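Local coordinates for protein aminoglycoside acetyltransferase meta-AAC0020 (Uncultured bacterium, PDB 5F47) that probably transfers an acetyl group from acetyl-coenzyme A to aminoglycoside antibiotics, as a resistance enzyme of the GNAT fold, at residues B[19-24]-B[43-48]. Sequence-based numbering, arbitrary orientation.
Sequences NDLPKF and PDSEHL
Leu21 reaches across to the first turn of helix 45-53 with both branches of its fork. CD1 of Leu21 lies 3.7 Å from CB of Leu48, while CD2 of Leu21 meets CB of Ser45 at 3.8 Å, one turn earlier. With CG anti to the backbone N (chi1 -173°), the fork is carried out from helix 21-34 to helix 45-53; its side chain crosses that of Leu48 at about a right angle. At the exposed border Ser45 offers its CB to the methyl, and its hydroxyl suits such a site. Deeper in, CE2 on the edge of the Phe24 ring lies 3.7 Å from O of Leu48, near the ring plane. Buried Leu48 touches both Leu21 and Phe24, its CD2 4.3 Å from CE2 of Phe24, a fitting place for an aliphatic side chain. At the start of helix 45-53, Asp44 is the N-cap: its OD1 accepts from N of His47 at 3.2 Å. Tyr80 of the second subunit also packs on Leu48. The helix pairing, the α1-α2 pair of the GNAT fold between strands 11-15 and 57-64, continues through Ile25 and Ile28 on Leu48, while Phe24 packs inward on Leu51 and Leu52 of helix 45-53 and Val59 of strand 57-64.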
ATOM      1  N   ASN B  19      12.945 -12.998 -15.495  1.00 28.57           N
ATOM      2  CA  ASN B  19      14.132 -12.777 -16.318  1.00 30.24           C
ATOM      3  C   ASN B  19      14.229 -11.340 -16.836  1.00 28.05           C
ATOM      4  O   ASN B  19      15.069 -11.034 -17.681  1.00 27.81           O
ATOM      5  CB  ASN B  19      14.167 -13.777 -17.487  1.00 34.59           C
ATOM      6  CG  ASN B  19      13.107 -13.506 -18.554  1.00 37.45           C
ATOM      7  OD1 ASN B  19      12.141 -12.779 -18.336  1.00 37.80           O
ATOM      8  ND2 ASN B  19      13.289 -14.120 -19.724  1.00 39.85           N
ATOM      9  N   ASP B  20      13.389 -10.450 -16.309  1.00 25.01           N
ATOM     10  CA  ASP B  20      13.296  -9.097 -16.860  1.00 25.63           C
ATOM     11  C   ASP B  20      13.940  -7.992 -16.023  1.00 24.08           C
ATOM     12  O   ASP B  20      13.526  -6.840 -16.106  1.00 22.85           O
ATOM     13  CB  ASP B  20      11.824  -8.737 -17.117  1.00 24.49           C
ATOM     14  CG  ASP B  20      11.277  -9.386 -18.383  1.00 27.65           C
ATOM     15  OD1 ASP B  20      11.988  -9.379 -19.410  1.00 29.30           O
ATOM     16  OD2 ASP B  20      10.133  -9.890 -18.362  1.00 27.94           O
ATOM     17  N   LEU B  21      14.971  -8.316 -15.248  1.00 23.89           N
ATOM     18  CA  LEU B  21      15.674  -7.269 -14.504  1.00 24.40           C
ATOM     19  C   LEU B  21      16.119  -6.085 -15.376  1.00 24.14           C
ATOM     20  O   LEU B  21      15.988  -4.943 -14.940  1.00 21.89           O
ATOM     21  CB  LEU B  21      16.879  -7.835 -13.760  1.00 26.49           C
ATOM     22  CG  LEU B  21      17.571  -6.835 -12.830  1.00 26.75           C
ATOM     23  CD1 LEU B  21      16.598  -6.229 -11.823  1.00 26.54           C
ATOM     24  CD2 LEU B  21      18.735  -7.507 -12.124  1.00 28.23           C
ATOM     25  N   PRO B  22      16.650  -6.335 -16.596  1.00 25.17           N
ATOM     26  CA  PRO B  22      17.040  -5.161 -17.390  1.00 23.69           C
ATOM     27  C   PRO B  22      15.892  -4.202 -17.688  1.00 23.78           C
ATOM     28  O   PRO B  22      16.098  -2.990 -17.605  1.00 22.93           O
ATOM     29  CB  PRO B  22      17.571  -5.781 -18.691  1.00 27.13           C
ATOM     30  CG  PRO B  22      18.081  -7.099 -18.273  1.00 27.96           C
ATOM     31  CD  PRO B  22      17.078  -7.582 -17.264  1.00 25.71           C
ATOM     32  N   LYS B  23      14.712  -4.722 -18.022  1.00 22.70           N
ATOM     33  CA  LYS B  23      13.569  -3.851 -18.272  1.00 21.82           C
ATOM     34  C   LYS B  23      13.103  -3.182 -16.984  1.00 20.36           C
ATOM     35  O   LYS B  23      12.647  -2.043 -17.011  1.00 18.67           O
ATOM     36  CB  LYS B  23      12.421  -4.629 -18.918  1.00 21.62           C
ATOM     37  CG  LYS B  23      12.677  -4.948 -20.387  1.00 24.85           C
ATOM     38  CD  LYS B  23      11.592  -5.849 -20.953  1.00 25.35           C
ATOM     39  CE  LYS B  23      11.878  -6.221 -22.405  1.00 29.83           C
ATOM     40  NZ  LYS B  23      10.944  -7.277 -22.887  1.00 32.71           N
ATOM     41  N   PHE B  24      13.223  -3.883 -15.858  1.00 18.97           N
ATOM     42  CA  PHE B  24      12.856  -3.315 -14.561  1.00 17.83           C
ATOM     43  C   PHE B  24      13.752  -2.105 -14.259  1.00 17.52           C
ATOM     44  O   PHE B  24      13.260  -1.045 -13.860  1.00 16.31           O
ATOM     45  CB  PHE B  24      12.981  -4.391 -13.478  1.00 18.79           C
ATOM     46  CG  PHE B  24      12.411  -4.019 -12.122  1.00 18.52           C
ATOM     47  CD1 PHE B  24      11.425  -3.048 -11.962  1.00 16.91           C
ATOM     48  CD2 PHE B  24      12.880  -4.677 -10.992  1.00 18.71           C
ATOM     49  CE1 PHE B  24      10.929  -2.743 -10.682  1.00 16.93           C
ATOM     50  CE2 PHE B  24      12.390  -4.399  -9.736  1.00 18.11           C
ATOM     51  CZ  PHE B  24      11.420  -3.428  -9.569  1.00 16.37           C
ATOM     52  N   PRO B  43      19.304   0.864  -5.984  1.00 20.61           N
ATOM     53  CA  PRO B  43      19.757  -0.277  -5.175  1.00 20.68           C
ATOM     54  C   PRO B  43      20.516  -1.289  -6.018  1.00 23.49           C
ATOM     55  O   PRO B  43      20.378  -1.256  -7.240  1.00 24.09           O
ATOM     56  CB  PRO B  43      18.449  -0.885  -4.663  1.00 21.38           C
ATOM     57  CG  PRO B  43      17.475   0.228  -4.698  1.00 20.56           C
ATOM     58  CD  PRO B  43      17.849   1.071  -5.876  1.00 19.33           C
ATOM     59  N   ASP B  44      21.285  -2.186  -5.406  1.00 26.19           N
ATOM     60  CA  ASP B  44      22.019  -3.122  -6.245  1.00 31.26           C
ATOM     61  C   ASP B  44      21.089  -4.174  -6.826  1.00 28.54           C
ATOM     62  O   ASP B  44      19.926  -4.324  -6.413  1.00 26.51           O
ATOM     63  CB  ASP B  44      23.193  -3.775  -5.502  1.00 37.25           C
ATOM     64  CG  ASP B  44      22.770  -4.755  -4.426  1.00 41.92           C
ATOM     65  OD1 ASP B  44      21.567  -4.916  -4.139  1.00 41.76           O
ATOM     66  OD2 ASP B  44      23.684  -5.379  -3.845  1.00 47.89           O
ATOM     67  N   SER B  45      21.594  -4.871  -7.825  1.00 29.27           N
ATOM     68  CA  SER B  45      20.764  -5.732  -8.630  1.00 29.78           C
ATOM     69  C   SER B  45      20.331  -6.981  -7.881  1.00 29.23           C
ATOM     70  O   SER B  45      19.306  -7.561  -8.198  1.00 28.38           O
ATOM     71  CB  SER B  45      21.499  -6.092  -9.913  1.00 32.84           C
ATOM     72  OG  SER B  45      21.602  -4.937 -10.731  1.00 34.53           O
ATOM     73  N   GLU B  46      21.101  -7.393  -6.885  1.00 29.62           N
ATOM     74  CA  GLU B  46      20.676  -8.499  -6.037  1.00 31.47           C
ATOM     75  C   GLU B  46      19.350  -8.164  -5.363  1.00 24.57           C
ATOM     76  O   GLU B  46      18.423  -8.979  -5.329  1.00 22.95           O
ATOM     77  CB  GLU B  46      21.744  -8.806  -4.991  1.00 40.94           C
ATOM     78  CG  GLU B  46      21.339  -9.842  -3.961  1.00 49.73           C
ATOM     79  CD  GLU B  46      22.435 -10.096  -2.940  1.00 61.30           C
ATOM     80  OE1 GLU B  46      23.596  -9.712  -3.204  1.00 66.09           O
ATOM     81  OE2 GLU B  46      22.136 -10.676  -1.874  1.00 67.18           O
ATOM     82  N   HIS B  47      19.251  -6.952  -4.830  1.00 20.93           N
ATOM     83  CA  HIS B  47      18.023  -6.513  -4.185  1.00 21.12           C
ATOM     84  C   HIS B  47      16.872  -6.412  -5.186  1.00 19.71           C
ATOM     85  O   HIS B  47      15.748  -6.884  -4.937  1.00 18.78           O
ATOM     86  CB  HIS B  47      18.230  -5.159  -3.488  1.00 21.42           C
ATOM     87  CG  HIS B  47      16.954  -4.576  -2.965  1.00 20.35           C
ATOM     88  ND1 HIS B  47      16.326  -5.072  -1.845  1.00 19.90           N
ATOM     89  CD2 HIS B  47      16.162  -3.585  -3.437  1.00 18.28           C
ATOM     90  CE1 HIS B  47      15.213  -4.392  -1.632  1.00 19.09           C
ATOM     91  NE2 HIS B  47      15.075  -3.501  -2.598  1.00 19.07           N
ATOM     92  N   LEU B  48      17.144  -5.790  -6.329  1.00 18.21           N
ATOM     93  CA  LEU B  48      16.094  -5.589  -7.314  1.00 18.18           C
ATOM     94  C   LEU B  48      15.616  -6.922  -7.882  1.00 19.12           C
ATOM     95  O   LEU B  48      14.420  -7.088  -8.147  1.00 19.11           O
ATOM     96  CB  LEU B  48      16.581  -4.665  -8.432  1.00 19.55           C
ATOM     97  CG  LEU B  48      16.856  -3.215  -8.021  1.00 19.60           C
ATOM     98  CD1 LEU B  48      17.389  -2.424  -9.206  1.00 19.99           C
ATOM     99  CD2 LEU B  48      15.592  -2.570  -7.447  1.00 18.80           C
TER